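Local coordinates for protein fasciclin I (Drosophila melanogaster, PDB 1O70) that serves as a neural cell adhesion molecule, represented here by its third and fourth FAS1 domains, at residues 157-171 against 289-302. Residues are numbered along the deposited sequence; the frame is centred on the assembly and turned at random.
Sequences PYTTVLGKLESDPMM and YRPDVECTNGIIHV. With NAG (2-acetamido-2-deoxy-beta-D-glucopyranose), chain B.
The N-terminal turn of helix 161-167, in the fourth FAS1 domain of fasciclin I, is fastened to the bend between strands 291-295 and 298-302. Asn297 OD1 accepts from Val161 N at 2.9 Å, in the carbonyl plane and on a lone pair, while its ND2 donates to the backbone carbonyls of Leu187 and Asn189. One residue earlier Thr160 is the N-cap: its OG1, placed between backbone N and carbonyl carbon (chi1 63°), receives Gly163 N, and its CG2 comes against Thr296 OG1. Thr159 O accepts a hydrogen bond from Thr296 N at 3.0 Å. The turn thus offers a side-chain carbonyl to the first N-H of the helix and gives a backbone N-H to the loop residue just before the N-cap. From here the helix packs by apolar side chains on the antiparallel pair 284-295 and 298-303 of the domain's mixed sheet, its axis 35° from that of strand 298-302. Val161 CG1 meets Ile300 CD1 at 3.8 Å. Beyond the helix, Met171 reaches inward with a chain extended past CG, and its CE lies 3.6 Å from both Ile300 CG2 and Val302 CG2. A buried salt bridge closes this end: Arg290 NH1 and NH2 both grip Asp168 OD2, at 2.7 and 2.9 Å, with carboxylate and guanidinium nearly coplanar (28° apart). Val302 CG2 lies off-centre over one guanidinium face. The other Asp168 oxygen, OD1, forms an Asx turn with Met170 N, which probably helps to hold the carboxylate's orientation. A leucine in place of Arg290 would probably leave Asp168 OD2 buried without its charge partner, and Glu127 of the preceding FAS1 domain, which also pairs with NH2, without this salt bridge. Alongside, Met170 SD approaches the edge of the Tyr289 ring, a Met-aromatic contact 4.8 Å from the centroid.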
loop_
_atom_site.group_PDB
_atom_site.type_symbol
_atom_site.label_atom_id
_atom_site.label_comp_id
_atom_site.label_asym_id
_atom_site.label_seq_id
_atom_site.Cartn_x
_atom_site.Cartn_y
_atom_site.Cartn_z
ATOM N N PRO A 157 -0.152 -2.300 -9.796
ATOM C CA PRO A 157 0.478 -3.452 -9.147
ATOM C C PRO A 157 1.116 -4.443 -10.097
ATOM O O PRO A 157 0.563 -4.762 -11.148
ATOM C CB PRO A 157 -0.672 -4.084 -8.368
ATOM C CG PRO A 157 -1.600 -2.931 -8.114
ATOM C CD PRO A 157 -1.580 -2.219 -9.439
ATOM N N TYR A 158 2.293 -4.928 -9.722
ATOM C CA TYR A 158 2.979 -5.922 -10.529
ATOM C C TYR A 158 3.268 -7.127 -9.639
ATOM O O TYR A 158 4.164 -7.924 -9.914
ATOM C CB TYR A 158 4.277 -5.354 -11.129
ATOM C CG TYR A 158 5.326 -4.896 -10.135
ATOM C CD1 TYR A 158 6.277 -5.788 -9.627
ATOM C CD2 TYR A 158 5.369 -3.563 -9.704
ATOM C CE1 TYR A 158 7.247 -5.363 -8.718
ATOM C CE2 TYR A 158 6.332 -3.128 -8.790
ATOM C CZ TYR A 158 7.268 -4.034 -8.304
ATOM O OH TYR A 158 8.221 -3.621 -7.397
ATOM N N THR A 159 2.506 -7.240 -8.556
ATOM C CA THR A 159 2.658 -8.348 -7.626
ATOM C C THR A 159 1.318 -8.779 -7.052
ATOM O O THR A 159 0.392 -7.974 -6.925
ATOM C CB THR A 159 3.571 -7.991 -6.441
ATOM O OG1 THR A 159 3.007 -6.895 -5.706
ATOM C CG2 THR A 159 4.955 -7.634 -6.935
ATOM N N THR A 160 1.220 -10.065 -6.727
ATOM C CA THR A 160 0.015 -10.616 -6.129
ATOM C C THR A 160 0.120 -10.291 -4.640
ATOM O O THR A 160 1.159 -9.811 -4.169
ATOM C CB THR A 160 -0.033 -12.147 -6.256
ATOM O OG1 THR A 160 1.068 -12.715 -5.533
ATOM C CG2 THR A 160 0.059 -12.573 -7.704
ATOM N N VAL A 161 -0.952 -10.549 -3.905
ATOM C CA VAL A 161 -0.952 -10.330 -2.468
ATOM C C VAL A 161 0.305 -10.984 -1.877
ATOM O O VAL A 161 1.052 -10.356 -1.125
ATOM C CB VAL A 161 -2.212 -10.960 -1.839
ATOM C CG1 VAL A 161 -2.109 -10.950 -0.325
ATOM C CG2 VAL A 161 -3.444 -10.212 -2.298
ATOM N N LEU A 162 0.535 -12.245 -2.235
ATOM C CA LEU A 162 1.715 -12.979 -1.758
ATOM C C LEU A 162 3.015 -12.294 -2.176
ATOM O O LEU A 162 3.941 -12.163 -1.375
ATOM C CB LEU A 162 1.725 -14.414 -2.308
ATOM C CG LEU A 162 2.991 -15.218 -1.983
ATOM C CD1 LEU A 162 3.057 -15.463 -0.472
ATOM C CD2 LEU A 162 2.998 -16.561 -2.727
ATOM N N GLY A 163 3.074 -11.868 -3.436
ATOM C CA GLY A 163 4.271 -11.223 -3.939
ATOM C C GLY A 163 4.606 -10.000 -3.122
ATOM O O GLY A 163 5.777 -9.709 -2.857
ATOM N N LYS A 164 3.557 -9.291 -2.715
ATOM C CA LYS A 164 3.678 -8.082 -1.921
ATOM C C LYS A 164 4.159 -8.429 -0.523
ATOM O O LYS A 164 5.098 -7.819 -0.011
ATOM C CB LYS A 164 2.321 -7.390 -1.827
ATOM C CG LYS A 164 2.349 -5.893 -2.070
ATOM C CD LYS A 164 3.278 -5.168 -1.129
ATOM C CE LYS A 164 3.454 -3.718 -1.540
ATOM N NZ LYS A 164 4.132 -3.595 -2.848
ATOM N N LEU A 165 3.508 -9.412 0.093
ATOM C CA LEU A 165 3.868 -9.844 1.443
ATOM C C LEU A 165 5.325 -10.225 1.616
ATOM O O LEU A 165 5.892 -10.016 2.684
ATOM C CB LEU A 165 3.014 -11.029 1.883
ATOM C CG LEU A 165 1.570 -10.803 2.329
ATOM C CD1 LEU A 165 0.918 -12.167 2.467
ATOM C CD2 LEU A 165 1.526 -10.031 3.650
ATOM N N GLU A 166 5.941 -10.795 0.592
ATOM C CA GLU A 166 7.340 -11.174 0.742
ATOM C C GLU A 166 8.294 -10.044 0.407
ATOM O O GLU A 166 9.430 -10.049 0.861
ATOM C CB GLU A 166 7.650 -12.412 -0.097
ATOM C CG GLU A 166 6.973 -12.417 -1.432
ATOM C CD GLU A 166 7.208 -13.714 -2.186
ATOM O OE1 GLU A 166 7.126 -14.796 -1.556
ATOM O OE2 GLU A 166 7.457 -13.651 -3.412
ATOM N N SER A 167 7.821 -9.060 -0.354
ATOM C CA SER A 167 8.666 -7.936 -0.726
ATOM C C SER A 167 8.531 -6.655 0.118
ATOM O O SER A 167 9.335 -5.735 -0.034
ATOM C CB SER A 167 8.474 -7.606 -2.215
ATOM O OG SER A 167 7.145 -7.256 -2.514
ATOM N N ASP A 168 7.539 -6.595 1.004
ATOM C CA ASP A 168 7.306 -5.414 1.847
ATOM C C ASP A 168 7.819 -5.635 3.277
ATOM O O ASP A 168 7.220 -6.385 4.056
ATOM C CB ASP A 168 5.807 -5.095 1.895
ATOM C CG ASP A 168 5.513 -3.685 2.400
ATOM O OD1 ASP A 168 6.184 -3.214 3.349
ATOM O OD2 ASP A 168 4.585 -3.045 1.858
ATOM N N PRO A 169 8.910 -4.949 3.661
ATOM C CA PRO A 169 9.458 -5.123 5.015
ATOM C C PRO A 169 8.455 -4.867 6.138
ATOM O O PRO A 169 8.566 -5.428 7.236
ATOM C CB PRO A 169 10.606 -4.111 5.073
ATOM C CG PRO A 169 10.925 -3.827 3.635
ATOM C CD PRO A 169 9.583 -3.839 2.967
ATOM N N MET A 170 7.483 -4.007 5.860
ATOM C CA MET A 170 6.479 -3.652 6.851
ATOM C C MET A 170 5.547 -4.813 7.192
ATOM O O MET A 170 4.942 -4.845 8.267
ATOM C CB MET A 170 5.662 -2.471 6.344
ATOM C CG MET A 170 5.005 -1.725 7.467
ATOM S SD MET A 170 4.328 -0.157 6.949
ATOM C CE MET A 170 2.717 -0.707 6.579
ATOM N N MET A 171 5.468 -5.765 6.266
ATOM C CA MET A 171 4.621 -6.937 6.391
ATOM C C MET A 171 5.393 -8.185 6.789
ATOM O O MET A 171 4.801 -9.252 6.907
ATOM C CB MET A 171 3.896 -7.184 5.056
ATOM C CG MET A 171 2.961 -6.033 4.619
ATOM S SD MET A 171 2.173 -6.313 3.016
ATOM C CE MET A 171 1.424 -4.733 2.653
ATOM N N TYR A 289 -3.431 1.770 8.792
ATOM C CA TYR A 289 -2.208 2.515 8.492
ATOM C C TYR A 289 -1.958 2.744 6.997
ATOM O O TYR A 289 -1.627 3.851 6.583
ATOM C CB TYR A 289 -1.005 1.809 9.118
ATOM C CG TYR A 289 0.287 2.563 8.968
ATOM C CD1 TYR A 289 0.454 3.820 9.550
ATOM C CD2 TYR A 289 1.341 2.030 8.229
ATOM C CE1 TYR A 289 1.644 4.535 9.396
ATOM C CE2 TYR A 289 2.537 2.738 8.072
ATOM C CZ TYR A 289 2.679 3.990 8.657
ATOM O OH TYR A 289 3.852 4.695 8.493
ATOM N N ARG A 290 -2.079 1.699 6.190
ATOM C CA ARG A 290 -1.906 1.841 4.747
ATOM C C ARG A 290 -3.137 1.212 4.109
ATOM O O ARG A 290 -3.257 -0.019 4.026
ATOM C CB ARG A 290 -0.652 1.110 4.260
ATOM C CG ARG A 290 0.653 1.857 4.475
ATOM C CD ARG A 290 1.826 0.945 4.235
ATOM N NE ARG A 290 1.815 0.383 2.889
ATOM C CZ ARG A 290 2.468 -0.725 2.552
ATOM N NH1 ARG A 290 3.175 -1.382 3.473
ATOM N NH2 ARG A 290 2.414 -1.168 1.302
ATOM N N PRO A 291 -4.089 2.044 3.693
ATOM C CA PRO A 291 -5.284 1.485 3.070
ATOM C C PRO A 291 -5.081 1.263 1.584
ATOM O O PRO A 291 -4.242 1.900 0.946
ATOM C CB PRO A 291 -6.317 2.564 3.310
ATOM C CG PRO A 291 -5.494 3.806 3.137
ATOM C CD PRO A 291 -4.275 3.475 3.988
ATOM N N ASP A 292 -5.855 0.342 1.040
ATOM C CA ASP A 292 -5.828 0.098 -0.384
ATOM C C ASP A 292 -4.485 -0.187 -1.037
ATOM O O ASP A 292 -4.150 0.437 -2.036
ATOM C CB ASP A 292 -6.493 1.292 -1.069
ATOM C CG ASP A 292 -7.824 1.660 -0.414
ATOM O OD1 ASP A 292 -8.637 0.738 -0.192
ATOM O OD2 ASP A 292 -8.062 2.848 -0.111
ATOM N N VAL A 293 -3.716 -1.122 -0.494
ATOM C CA VAL A 293 -2.444 -1.462 -1.113
ATOM C C VAL A 293 -2.821 -2.482 -2.184
ATOM O O VAL A 293 -2.795 -3.683 -1.943
ATOM C CB VAL A 293 -1.469 -2.076 -0.077
ATOM C CG1 VAL A 293 -0.177 -2.526 -0.760
ATOM C CG2 VAL A 293 -1.156 -1.040 1.017
ATOM N N GLU A 294 -3.192 -1.988 -3.360
ATOM C CA GLU A 294 -3.634 -2.849 -4.450
ATOM C C GLU A 294 -2.660 -3.897 -4.938
ATOM O O GLU A 294 -1.451 -3.682 -4.951
ATOM C CB GLU A 294 -4.061 -2.007 -5.641
ATOM C CG GLU A 294 -5.465 -1.487 -5.554
ATOM C CD GLU A 294 -5.749 -0.525 -6.680
ATOM O OE1 GLU A 294 -5.350 -0.828 -7.837
ATOM O OE2 GLU A 294 -6.380 0.520 -6.408
ATOM N N CYS A 295 -3.210 -5.032 -5.356
ATOM C CA CYS A 295 -2.421 -6.138 -5.886
ATOM C C CYS A 295 -3.073 -6.660 -7.159
ATOM O O CYS A 295 -4.135 -6.182 -7.554
ATOM C CB CYS A 295 -2.320 -7.262 -4.865
ATOM S SG CYS A 295 -1.430 -6.803 -3.359
ATOM N N THR A 296 -2.450 -7.645 -7.792
ATOM C CA THR A 296 -2.983 -8.184 -9.035
ATOM C C THR A 296 -4.167 -9.119 -8.815
ATOM O O THR A 296 -5.033 -9.248 -9.683
ATOM C CB THR A 296 -1.885 -8.919 -9.828
ATOM O OG1 THR A 296 -1.310 -9.954 -9.015
ATOM C CG2 THR A 296 -0.780 -7.938 -10.235
ATOM N N ASN A 297 -4.216 -9.754 -7.646
ATOM C CA ASN A 297 -5.300 -10.671 -7.320
ATOM C C ASN A 297 -5.993 -10.236 -6.042
ATOM O O ASN A 297 -6.453 -11.077 -5.272
ATOM C CB ASN A 297 -4.747 -12.077 -7.134
ATOM C CG ASN A 297 -3.732 -12.147 -6.033
ATOM O OD1 ASN A 297 -3.177 -11.128 -5.627
ATOM N ND2 ASN A 297 -3.464 -13.353 -5.544
ATOM N N GLY A 298 -6.071 -8.931 -5.804
ATOM C CA GLY A 298 -6.726 -8.480 -4.593
ATOM C C GLY A 298 -6.197 -7.171 -4.052
ATOM O O GLY A 298 -5.554 -6.403 -4.761
ATOM N N ILE A 299 -6.469 -6.917 -2.779
ATOM C CA ILE A 299 -6.040 -5.689 -2.144
ATOM C C ILE A 299 -5.625 -5.987 -0.713
ATOM O O ILE A 299 -6.186 -6.871 -0.068
ATOM C CB ILE A 299 -7.194 -4.653 -2.134
ATOM C CG1 ILE A 299 -6.678 -3.277 -1.705
ATOM C CG2 ILE A 299 -8.271 -5.098 -1.162
ATOM C CD1 ILE A 299 -7.721 -2.196 -1.831
ATOM N N ILE A 300 -4.643 -5.243 -0.222
ATOM C CA ILE A 300 -4.161 -5.407 1.141
ATOM C C ILE A 300 -4.371 -4.122 1.939
ATOM O O ILE A 300 -4.125 -3.033 1.430
ATOM C CB ILE A 300 -2.664 -5.707 1.154
ATOM C CG1 ILE A 300 -2.419 -7.165 0.757
ATOM C CG2 ILE A 300 -2.072 -5.372 2.529
ATOM C CD1 ILE A 300 -0.936 -7.529 0.724
ATOM N N HIS A 301 -4.817 -4.238 3.185
ATOM C CA HIS A 301 -4.998 -3.049 4.029
ATOM C C HIS A 301 -4.108 -3.229 5.261
ATOM O O HIS A 301 -4.361 -4.101 6.102
ATOM C CB HIS A 301 -6.448 -2.909 4.477
ATOM C CG HIS A 301 -7.429 -2.832 3.346
ATOM N ND1 HIS A 301 -7.525 -1.734 2.519
ATOM C CD2 HIS A 301 -8.359 -3.716 2.911
ATOM C CE1 HIS A 301 -8.472 -1.942 1.622
ATOM N NE2 HIS A 301 -8.995 -3.137 1.838
ATOM N N VAL A 302 -3.070 -2.415 5.381
ATOM C CA VAL A 302 -2.176 -2.557 6.522
ATOM C C VAL A 302 -2.788 -1.943 7.768
ATOM O O VAL A 302 -3.082 -0.747 7.813
ATOM C CB VAL A 302 -0.809 -1.913 6.256
ATOM C CG1 VAL A 302 0.080 -2.109 7.466
ATOM C CG2 VAL A 302 -0.172 -2.540 5.026
HETATM C C1 NAG B . 10.729 -1.642 -1.460
HETATM C C2 NAG B . 10.874 -1.140 -0.026
HETATM C C3 NAG B . 12.330 -1.325 0.414
HETATM C C4 NAG B . 12.776 -2.789 0.234
HETATM C C5 NAG B . 12.473 -3.241 -1.208
HETATM C C6 NAG B . 12.768 -4.699 -1.482
HETATM C C7 NAG B . 9.498 0.662 0.788
HETATM C C8 NAG B . 9.227 2.159 0.844
HETATM N N2 NAG B . 10.524 0.262 0.044
HETATM O O3 NAG B . 12.495 -0.900 1.756
HETATM O O4 NAG B . 14.196 -2.884 0.466
HETATM O O5 NAG B . 11.084 -3.024 -1.526
HETATM O O6 NAG B . 12.143 -5.530 -0.514
HETATM O O7 NAG B . 8.784 -0.119 1.408
HETATM O O HOH W 1 0.744 -5.060 -4.940
#